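Local coordinates for N-terminus Plasma serine protease inhibitor (Homo sapiens, PDB 3DY0), which inhibits serine proteases in blood plasma and other body fluids in a heparin-dependent manner, trapping them irreversibly through its reactive centre loop, at residues F12-Y17 and N244-K249; Q205-L210 and K256-R261; N213-V218 and E236-Q241. All coordinates share one frame; numbering follows the deposited sequence.

Interaction 1. Residues F12-Y17 and N244-K249; sequences FTFDLY and NGLSEK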
loop_
_atom_site.group_PDB
_atom_site.type_symbol
_atom_site.label_atom_id
_atom_site.label_comp_id
_atom_site.label_asym_id
_atom_site.label_seq_id
_atom_site.Cartn_x
_atom_site.Cartn_y
_atom_site.Cartn_z
ATOM N N PHE A 12 -6.658 -1.737 10.564
ATOM C CA PHE A 12 -5.320 -1.482 10.046
ATOM C C PHE A 12 -5.188 -0.488 8.901
ATOM O O PHE A 12 -4.566 0.565 9.047
ATOM C CB PHE A 12 -4.641 -2.783 9.616
ATOM C CG PHE A 12 -3.279 -2.566 9.012
ATOM C CD1 PHE A 12 -2.206 -2.192 9.811
ATOM C CD2 PHE A 12 -3.091 -2.654 7.637
ATOM C CE1 PHE A 12 -0.960 -1.903 9.250
ATOM C CE2 PHE A 12 -1.849 -2.366 7.065
ATOM C CZ PHE A 12 -0.785 -1.989 7.873
ATOM N N THR A 13 -5.759 -0.831 7.755
ATOM C CA THR A 13 -5.645 0.019 6.581
ATOM C C THR A 13 -6.063 1.464 6.786
ATOM O O THR A 13 -5.345 2.385 6.395
ATOM C CB THR A 13 -6.456 -0.564 5.408
ATOM O OG1 THR A 13 -5.909 -1.839 5.048
ATOM C CG2 THR A 13 -6.414 0.368 4.197
ATOM N N PHE A 14 -7.209 1.667 7.417
ATOM C CA PHE A 14 -7.712 3.013 7.589
ATOM C C PHE A 14 -7.184 3.767 8.792
ATOM O O PHE A 14 -7.147 4.997 8.787
ATOM C CB PHE A 14 -9.234 2.959 7.512
ATOM C CG PHE A 14 -9.715 2.397 6.204
ATOM C CD1 PHE A 14 -9.576 3.131 5.029
ATOM C CD2 PHE A 14 -10.217 1.103 6.128
ATOM C CE1 PHE A 14 -9.926 2.581 3.794
ATOM C CE2 PHE A 14 -10.569 0.544 4.897
ATOM C CZ PHE A 14 -10.422 1.286 3.730
ATOM N N ASP A 15 -6.755 3.043 9.819
ATOM C CA ASP A 15 -6.157 3.721 10.956
ATOM C C ASP A 15 -4.788 4.191 10.456
ATOM O O ASP A 15 -4.314 5.265 10.825
ATOM C CB ASP A 15 -5.995 2.766 12.140
ATOM C CG ASP A 15 -7.304 2.517 12.872
ATOM O OD1 ASP A 15 -7.325 1.657 13.777
ATOM O OD2 ASP A 15 -8.309 3.184 12.552
ATOM N N LEU A 16 -4.156 3.389 9.600
ATOM C CA LEU A 16 -2.858 3.777 9.050
ATOM C C LEU A 16 -3.049 4.977 8.127
ATOM O O LEU A 16 -2.287 5.947 8.184
ATOM C CB LEU A 16 -2.216 2.619 8.273
ATOM C CG LEU A 16 -0.874 2.945 7.602
ATOM C CD1 LEU A 16 0.094 3.556 8.608
ATOM C CD2 LEU A 16 -0.289 1.673 7.005
ATOM N N TYR A 17 -4.069 4.919 7.280
ATOM C CA TYR A 17 -4.333 6.028 6.375
ATOM C C TYR A 17 -4.472 7.327 7.167
ATOM O O TYR A 17 -3.854 8.337 6.837
ATOM C CB TYR A 17 -5.626 5.805 5.583
ATOM C CG TYR A 17 -6.013 7.032 4.792
ATOM C CD1 TYR A 17 -5.511 7.251 3.508
ATOM C CD2 TYR A 17 -6.783 8.041 5.377
ATOM C CE1 TYR A 17 -5.763 8.450 2.829
ATOM C CE2 TYR A 17 -7.031 9.234 4.718
ATOM C CZ TYR A 17 -6.520 9.436 3.448
ATOM O OH TYR A 17 -6.741 10.639 2.821
ATOM N N ASN A 244 -12.480 10.489 8.257
ATOM C CA ASN A 244 -12.826 9.960 9.574
ATOM C C ASN A 244 -13.755 8.750 9.479
ATOM O O ASN A 244 -13.751 7.883 10.358
ATOM C CB ASN A 244 -13.499 11.038 10.436
ATOM C CG ASN A 244 -12.583 12.211 10.737
ATOM O OD1 ASN A 244 -11.362 12.064 10.805
ATOM N ND2 ASN A 244 -13.175 13.383 10.941
ATOM N N GLY A 245 -14.540 8.690 8.407
ATOM C CA GLY A 245 -15.477 7.595 8.233
ATOM C C GLY A 245 -14.965 6.382 7.480
ATOM O O GLY A 245 -15.652 5.360 7.406
ATOM N N LEU A 246 -13.763 6.472 6.922
ATOM C CA LEU A 246 -13.217 5.341 6.182
ATOM C C LEU A 246 -13.052 4.128 7.085
ATOM O O LEU A 246 -12.582 4.243 8.218
ATOM C CB LEU A 246 -11.859 5.691 5.574
ATOM C CG LEU A 246 -11.839 6.818 4.544
ATOM C CD1 LEU A 246 -10.408 7.081 4.117
ATOM C CD2 LEU A 246 -12.705 6.447 3.344
ATOM N N SER A 247 -13.433 2.968 6.568
ATOM C CA SER A 247 -13.319 1.718 7.305
ATOM C C SER A 247 -13.545 0.578 6.328
ATOM O O SER A 247 -13.992 0.798 5.200
ATOM C CB SER A 247 -14.368 1.641 8.416
ATOM O OG SER A 247 -15.674 1.525 7.873
ATOM N N GLU A 248 -13.231 -0.638 6.757
ATOM C CA GLU A 248 -13.431 -1.797 5.901
ATOM C C GLU A 248 -14.924 -1.915 5.594
ATOM O O GLU A 248 -15.312 -2.226 4.467
ATOM C CB GLU A 248 -12.931 -3.069 6.592
ATOM C CG GLU A 248 -11.411 -3.154 6.760
ATOM C CD GLU A 248 -10.661 -3.351 5.447
ATOM O OE1 GLU A 248 -11.301 -3.655 4.418
ATOM O OE2 GLU A 248 -9.418 -3.217 5.449
ATOM N N LYS A 249 -15.754 -1.651 6.601
ATOM C CA LYS A 249 -17.206 -1.716 6.451
ATOM C C LYS A 249 -17.697 -0.714 5.408
ATOM O O LYS A 249 -18.537 -1.040 4.562
ATOM C CB LYS A 249 -17.888 -1.435 7.794
ATOM C CG LYS A 249 -19.407 -1.478 7.744
ATOM C CD LYS A 249 -20.007 -1.142 9.102
HETATM O O HOH W 1 -8.017 -2.874 7.606
HETATM O O HOH W 2 -7.226 -3.959 3.955
#
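With CG turned anti to its carbonyl carbon (chi1 -59°), Phe14 sends its ring off helix 12-23 and against the backbone of Leu246-Glu248, where Phe14 CD1 meets Leu246 CB at 3.5 Å. The same kind of first torsion in Leu246 (chi1 -62°) directs its CG and CD1 to Tyr17. The amide N of Ser247 sits over one face of the Phe14 ring, offset toward the rim, while CG2 of Thr13 lies over the centre of the opposite face from within the same helix. On the CD2/CE2 side of the ring, Phe14 CE2 comes within 3.3 Å of Ser247 C. The branch CD1 of Leu246 lies over a face of Tyr17, 4.3 Å from the ring centroid, a CH-pi contact; Tyr17 OH is held by Glu243. Helix 12-23, the N-terminal helix of this serpin, thus packs on the short link between helices 239-245 and 248-257, where Ser247 is the N-cap and its OG accepts from Thr250 N. Glu248, bent at chi2, folds its carboxylate back toward Thr13. Two waters bridge the gap: one accepts from Thr13 N and donates to Glu248 OE2 at 2.6 Å, while the other joins Thr13 OG1 to Glu248 OE2, donating to the latter at 2.8 Å.

Interaction 2. Residues Q205-L210 and K256-R261; sequences QYHYLL and KMFKKR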
loop_
_atom_site.group_PDB
_atom_site.type_symbol
_atom_site.label_atom_id
_atom_site.label_comp_id
_atom_site.label_asym_id
_atom_site.label_seq_id
_atom_site.Cartn_x
_atom_site.Cartn_y
_atom_site.Cartn_z
ATOM N N GLN A 205 -21.448 4.625 -18.857
ATOM C CA GLN A 205 -22.212 4.121 -17.726
ATOM C C GLN A 205 -21.175 3.722 -16.686
ATOM O O GLN A 205 -20.185 3.065 -17.012
ATOM C CB GLN A 205 -23.026 2.892 -18.119
ATOM C CG GLN A 205 -23.877 2.347 -16.986
ATOM C CD GLN A 205 -24.487 1.002 -17.318
ATOM O OE1 GLN A 205 -23.791 -0.012 -17.369
ATOM N NE2 GLN A 205 -25.792 0.989 -17.554
ATOM N N TYR A 206 -21.393 4.126 -15.440
ATOM C CA TYR A 206 -20.461 3.810 -14.361
ATOM C C TYR A 206 -21.179 3.397 -13.093
ATOM O O TYR A 206 -22.330 3.783 -12.866
ATOM C CB TYR A 206 -19.633 5.041 -13.970
ATOM C CG TYR A 206 -18.754 5.645 -15.033
ATOM C CD1 TYR A 206 -17.421 5.257 -15.167
ATOM C CD2 TYR A 206 -19.234 6.657 -15.860
ATOM C CE1 TYR A 206 -16.585 5.872 -16.097
ATOM C CE2 TYR A 206 -18.409 7.277 -16.787
ATOM C CZ TYR A 206 -17.088 6.883 -16.899
ATOM O OH TYR A 206 -16.272 7.519 -17.808
ATOM N N HIS A 207 -20.502 2.606 -12.265
ATOM C CA HIS A 207 -21.069 2.213 -10.983
ATOM C C HIS A 207 -20.948 3.487 -10.159
ATOM O O HIS A 207 -19.867 4.069 -10.050
ATOM C CB HIS A 207 -20.265 1.078 -10.351
ATOM C CG HIS A 207 -20.742 -0.286 -10.745
ATOM N ND1 HIS A 207 -21.992 -0.762 -10.407
ATOM C CD2 HIS A 207 -20.143 -1.272 -11.453
ATOM C CE1 HIS A 207 -22.142 -1.981 -10.891
ATOM N NE2 HIS A 207 -21.035 -2.315 -11.531
ATOM N N TYR A 208 -22.063 3.923 -9.592
ATOM C CA TYR A 208 -22.095 5.163 -8.839
ATOM C C TYR A 208 -22.929 5.093 -7.576
ATOM O O TYR A 208 -23.897 4.340 -7.496
ATOM C CB TYR A 208 -22.667 6.240 -9.772
ATOM C CG TYR A 208 -22.944 7.594 -9.158
ATOM C CD1 TYR A 208 -21.955 8.575 -9.109
ATOM C CD2 TYR A 208 -24.212 7.912 -8.670
ATOM C CE1 TYR A 208 -22.225 9.848 -8.600
ATOM C CE2 TYR A 208 -24.491 9.182 -8.152
ATOM C CZ TYR A 208 -23.492 10.144 -8.126
ATOM O OH TYR A 208 -23.764 11.406 -7.648
ATOM N N LEU A 209 -22.542 5.896 -6.592
ATOM C CA LEU A 209 -23.271 5.979 -5.337
ATOM C C LEU A 209 -23.085 7.349 -4.710
ATOM O O LEU A 209 -21.977 7.891 -4.686
ATOM C CB LEU A 209 -22.791 4.915 -4.342
ATOM C CG LEU A 209 -23.465 4.958 -2.966
ATOM C CD1 LEU A 209 -24.936 4.610 -3.111
ATOM C CD2 LEU A 209 -22.787 3.983 -2.016
ATOM N N LEU A 210 -24.186 7.914 -4.229
ATOM C CA LEU A 210 -24.154 9.189 -3.537
ATOM C C LEU A 210 -24.272 8.769 -2.076
ATOM O O LEU A 210 -25.320 8.285 -1.644
ATOM C CB LEU A 210 -25.346 10.063 -3.936
ATOM C CG LEU A 210 -25.509 11.386 -3.177
ATOM C CD1 LEU A 210 -24.296 12.276 -3.405
ATOM C CD2 LEU A 210 -26.775 12.084 -3.649
ATOM N N LYS A 256 -20.924 -2.850 -2.552
ATOM C CA LYS A 256 -22.161 -3.611 -2.710
ATOM C C LYS A 256 -23.385 -2.759 -3.037
ATOM O O LYS A 256 -24.363 -3.266 -3.596
ATOM C CB LYS A 256 -22.430 -4.456 -1.455
ATOM C CG LYS A 256 -22.972 -3.698 -0.249
ATOM C CD LYS A 256 -22.844 -4.538 1.020
ATOM C CE LYS A 256 -23.546 -3.890 2.205
ATOM N NZ LYS A 256 -25.031 -4.046 2.125
ATOM N N MET A 257 -23.335 -1.471 -2.710
ATOM C CA MET A 257 -24.472 -0.588 -2.965
ATOM C C MET A 257 -24.415 0.165 -4.295
ATOM O O MET A 257 -25.368 0.860 -4.669
ATOM C CB MET A 257 -24.640 0.393 -1.803
ATOM C CG MET A 257 -25.134 -0.285 -0.528
ATOM S SD MET A 257 -25.501 0.859 0.811
ATOM C CE MET A 257 -26.776 1.830 0.084
ATOM N N PHE A 258 -23.297 0.016 -5.001
ATOM C CA PHE A 258 -23.082 0.638 -6.313
ATOM C C PHE A 258 -24.249 0.385 -7.268
ATOM O O PHE A 258 -24.754 -0.732 -7.342
ATOM C CB PHE A 258 -21.824 0.043 -6.959
ATOM C CG PHE A 258 -20.584 0.875 -6.790
ATOM C CD1 PHE A 258 -19.328 0.276 -6.845
ATOM C CD2 PHE A 258 -20.662 2.253 -6.629
ATOM C CE1 PHE A 258 -18.168 1.036 -6.742
ATOM C CE2 PHE A 258 -19.506 3.026 -6.527
ATOM C CZ PHE A 258 -18.256 2.414 -6.585
ATOM N N LYS A 259 -24.661 1.416 -8.006
ATOM C CA LYS A 259 -25.732 1.287 -9.001
ATOM C C LYS A 259 -25.226 1.876 -10.322
ATOM O O LYS A 259 -24.396 2.778 -10.321
ATOM C CB LYS A 259 -26.993 2.040 -8.564
ATOM C CG LYS A 259 -27.605 1.570 -7.243
ATOM C CD LYS A 259 -28.058 0.116 -7.297
ATOM C CE LYS A 259 -28.735 -0.285 -5.984
ATOM N NZ LYS A 259 -29.055 -1.739 -5.934
ATOM N N LYS A 260 -25.723 1.371 -11.447
ATOM C CA LYS A 260 -25.288 1.876 -12.747
ATOM C C LYS A 260 -25.954 3.196 -13.105
ATOM O O LYS A 260 -27.169 3.350 -12.971
ATOM C CB LYS A 260 -25.576 0.838 -13.831
ATOM C CG LYS A 260 -24.802 -0.449 -13.647
ATOM C CD LYS A 260 -25.231 -1.504 -14.649
ATOM C CE LYS A 260 -24.507 -2.812 -14.393
ATOM N NZ LYS A 260 -24.986 -3.897 -15.289
ATOM N N ARG A 261 -25.147 4.149 -13.565
ATOM C CA ARG A 261 -25.640 5.463 -13.945
ATOM C C ARG A 261 -24.793 6.072 -15.055
ATOM O O ARG A 261 -23.588 5.836 -15.126
ATOM C CB ARG A 261 -25.619 6.396 -12.734
ATOM C CG ARG A 261 -26.060 7.808 -13.048
ATOM C CD ARG A 261 -26.137 8.653 -11.795
ATOM N NE ARG A 261 -27.031 8.069 -10.801
ATOM C CZ ARG A 261 -27.506 8.728 -9.749
ATOM N NH1 ARG A 261 -27.171 9.997 -9.555
ATOM N NH2 ARG A 261 -28.314 8.121 -8.890
#
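Tyr208 and Arg261 meet with the guanidinium laid obliquely against the phenol, their planes 37° apart. CE2 of Tyr208 lies over one face of the Arg261 group, off its centre, and its distance to Arg261 NH1 is only 3.1 Å. A bend at chi3 (-57°) turns the arginine end over the tyrosine, and NH1 also bonds a polar side chain of the bound peptide. On the other side of the sheet, the side chains of His207 and Phe258 cross at about a right angle: His207 CB sits over a face of the phenyl ring, 3.8 Å from the Phe258 centroid. In the conformer described, one of two, the ring planes are 28° apart and slid so that they barely overlap. Lys260 runs beside His207, pointing the same way, and Lys260 CD approaches Gln205 OE1 to 3.4 Å.

Between these two sets of side chains the strands pair antiparallel, as part of the serpin's large sheet. Tyr206 and Arg261 exchange two backbone bonds, as do Tyr208 and Lys259, the shortest being Tyr208 N to Lys259 O at 2.7 Å; His207 and Lys260 form the non-hydrogen-bonded pair between them. Leu209 leans on Met257 at the end of helix 248-257, which runs through Phe258 straight into strand 259-277. Strand 194-211 is flanked by 259-277 along one edge and by 216-222 along the other, where His207 and Leu209 bond to Gly220 and Val218.

Interaction 3. Residues N213-V218 and E236-Q241; sequences NLSCRV and EGKMQQ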
loop_
_atom_site.group_PDB
_atom_site.type_symbol
_atom_site.label_atom_id
_atom_site.label_comp_id
_atom_site.label_asym_id
_atom_site.label_seq_id
_atom_site.Cartn_x
_atom_site.Cartn_y
_atom_site.Cartn_z
ATOM N N ASN A 213 -24.385 9.760 4.036
ATOM C CA ASN A 213 -23.923 9.629 5.413
ATOM C C ASN A 213 -22.569 10.310 5.588
ATOM O O ASN A 213 -22.377 11.112 6.503
ATOM C CB ASN A 213 -23.822 8.151 5.796
ATOM C CG ASN A 213 -23.221 7.946 7.171
ATOM O OD1 ASN A 213 -23.686 8.518 8.157
ATOM N ND2 ASN A 213 -22.183 7.121 7.245
ATOM N N LEU A 214 -21.628 9.993 4.705
ATOM C CA LEU A 214 -20.303 10.591 4.778
ATOM C C LEU A 214 -20.223 11.851 3.927
ATOM O O LEU A 214 -19.318 12.668 4.096
ATOM C CB LEU A 214 -19.241 9.586 4.327
ATOM C CG LEU A 214 -19.067 8.390 5.264
ATOM C CD1 LEU A 214 -17.952 7.492 4.749
ATOM C CD2 LEU A 214 -18.756 8.887 6.675
ATOM N N SER A 215 -21.185 11.997 3.022
ATOM C CA SER A 215 -21.274 13.143 2.125
ATOM C C SER A 215 -20.187 13.115 1.058
ATOM O O SER A 215 -19.273 13.943 1.042
ATOM C CB SER A 215 -21.206 14.456 2.914
ATOM O OG SER A 215 -21.769 15.514 2.159
ATOM N N CYS A 216 -20.310 12.154 0.153
ATOM C CA CYS A 216 -19.352 12.006 -0.933
ATOM C C CYS A 216 -19.971 11.215 -2.069
ATOM O O CYS A 216 -20.956 10.498 -1.881
ATOM C CB CYS A 216 -18.090 11.285 -0.435
ATOM S SG CYS A 216 -18.346 9.606 0.212
ATOM N N ARG A 217 -19.398 11.373 -3.256
ATOM C CA ARG A 217 -19.843 10.640 -4.428
ATOM C C ARG A 217 -18.772 9.590 -4.664
ATOM O O ARG A 217 -17.578 9.872 -4.553
ATOM C CB ARG A 217 -19.953 11.556 -5.647
ATOM C CG ARG A 217 -21.124 12.526 -5.590
ATOM C CD ARG A 217 -21.278 13.229 -6.926
ATOM N NE ARG A 217 -22.454 14.091 -6.986
ATOM C CZ ARG A 217 -22.495 15.344 -6.548
ATOM N NH1 ARG A 217 -23.619 16.045 -6.653
ATOM N NH2 ARG A 217 -21.417 15.899 -6.009
ATOM N N VAL A 218 -19.203 8.378 -4.976
ATOM C CA VAL A 218 -18.282 7.276 -5.200
ATOM C C VAL A 218 -18.479 6.743 -6.606
ATOM O O VAL A 218 -19.601 6.430 -7.003
ATOM C CB VAL A 218 -18.551 6.126 -4.193
ATOM C CG1 VAL A 218 -17.580 4.977 -4.437
ATOM C CG2 VAL A 218 -18.427 6.643 -2.762
ATOM N N GLU A 236 -18.142 19.606 -0.842
ATOM C CA GLU A 236 -17.334 20.754 -0.451
ATOM C C GLU A 236 -17.139 20.762 1.067
ATOM O O GLU A 236 -18.105 20.644 1.825
ATOM C CB GLU A 236 -18.025 22.051 -0.889
ATOM C CG GLU A 236 -17.164 23.301 -0.764
ATOM C CD GLU A 236 -16.062 23.364 -1.808
ATOM O OE1 GLU A 236 -16.383 23.355 -3.017
ATOM O OE2 GLU A 236 -14.875 23.429 -1.424
ATOM N N GLY A 237 -15.882 20.871 1.492
ATOM C CA GLY A 237 -15.551 20.919 2.910
ATOM C C GLY A 237 -15.712 19.646 3.721
ATOM O O GLY A 237 -15.603 19.679 4.947
ATOM N N LYS A 238 -15.931 18.514 3.060
ATOM C CA LYS A 238 -16.140 17.271 3.789
ATOM C C LYS A 238 -15.059 16.201 3.686
ATOM O O LYS A 238 -15.301 15.058 4.064
ATOM C CB LYS A 238 -17.486 16.662 3.389
ATOM C CG LYS A 238 -18.698 17.527 3.736
ATOM C CD LYS A 238 -18.852 17.690 5.240
ATOM C CE LYS A 238 -20.120 18.457 5.590
ATOM N NZ LYS A 238 -20.338 18.502 7.064
ATOM N N MET A 239 -13.874 16.552 3.197
ATOM C CA MET A 239 -12.805 15.557 3.095
ATOM C C MET A 239 -12.444 14.965 4.459
ATOM O O MET A 239 -12.278 13.757 4.583
ATOM C CB MET A 239 -11.551 16.156 2.448
ATOM C CG MET A 239 -10.335 15.216 2.449
ATOM S SD MET A 239 -10.602 13.630 1.589
ATOM C CE MET A 239 -10.256 14.107 -0.119
ATOM N N GLN A 240 -12.324 15.808 5.482
ATOM C CA GLN A 240 -11.976 15.321 6.815
ATOM C C GLN A 240 -13.045 14.355 7.316
ATOM O O GLN A 240 -12.741 13.312 7.905
ATOM C CB GLN A 240 -11.838 16.495 7.790
ATOM C CG GLN A 240 -11.333 16.094 9.168
ATOM C CD GLN A 240 -9.944 15.483 9.124
ATOM O OE1 GLN A 240 -8.992 16.109 8.656
ATOM N NE2 GLN A 240 -9.821 14.253 9.613
ATOM N N GLN A 241 -14.303 14.708 7.071
ATOM C CA GLN A 241 -15.428 13.883 7.480
ATOM C C GLN A 241 -15.369 12.522 6.795
ATOM O O GLN A 241 -15.619 11.491 7.419
ATOM C CB GLN A 241 -16.740 14.591 7.133
ATOM C CG GLN A 241 -17.988 13.795 7.465
ATOM C CD GLN A 241 -19.237 14.646 7.404
ATOM O OE1 GLN A 241 -19.420 15.559 8.214
ATOM N NE2 GLN A 241 -20.102 14.363 6.440
#
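Gln241 and Leu214 supply the hydrogen bond of this contact: Gln241 NE2 donates to Leu214 O over 3.0 Å, with a fairly straight angle of 159° at the hydrogen. The acceptor lies close to the plane of the Gln241 amide, but the donor stands above the Leu214 carbonyl plane, 71° out of it, rather than on a lone pair. Extension of the glutamine beyond CG, starting from CG anti to its backbone N (chi1 178°), carries the amide from the helix to the loop. A second, longer bond reaches the other end of that amide: Lys238 NZ, standing above the carbonyl plane, donates to Gln241 OE1 at 3.3 Å, so both polar atoms of the group are engaged and its rotation is probably restrained.

The bond reaches a turn of the serpin sheet. Ser215 and Cys216 both face Asp211 in a G1 beta bulge, where strand 194-211 gives way to 216-222, and Ser215 takes the positive phi of the bulge. Lys238, in turn, occupies the N-cap position of helix 239-245, so the contact joins a hairpin connection to the first turn of a helix.

Van der Waals approaches are looser. Lys238 CG lies 4.0 Å from both CB and OG of Ser215, the chain bending at chi2, while Ser215 CB is 3.7 Å from Gln241 NE2; the serine hydroxyl itself is hydrogen-bonded to Ser235 OG. Leu214 brings CD2 to 4.1 Å from Gln241 O, and its side chain also packs on Thr250 and Trp254 of helix 248-257. Neighbouring Asn213, a glycosylation site, lies beside a sulfated sugar of the bound heparin.

In the fold
From the N terminus, helix 12-23 enters interaction 1 at once, and its partner comes more than 220 residues later, closing a long loop that includes much of the fold. Strand 194-211 then opens interaction 2, and the next strand, 216-222, opens interaction 3. Interaction 3 closes first, at helix 239-245, and so is enclosed by both of the others. Interaction 1 closes next, in the link before helix 248-257, and interaction 2 last, beyond that helix, so these two cross. Gly245 packs on Leu214 between interactions 1 and 3, while Phe258 packs on Val218 between 2 and 3. Together they tie the N-terminal helix, the helix pair and the sheet.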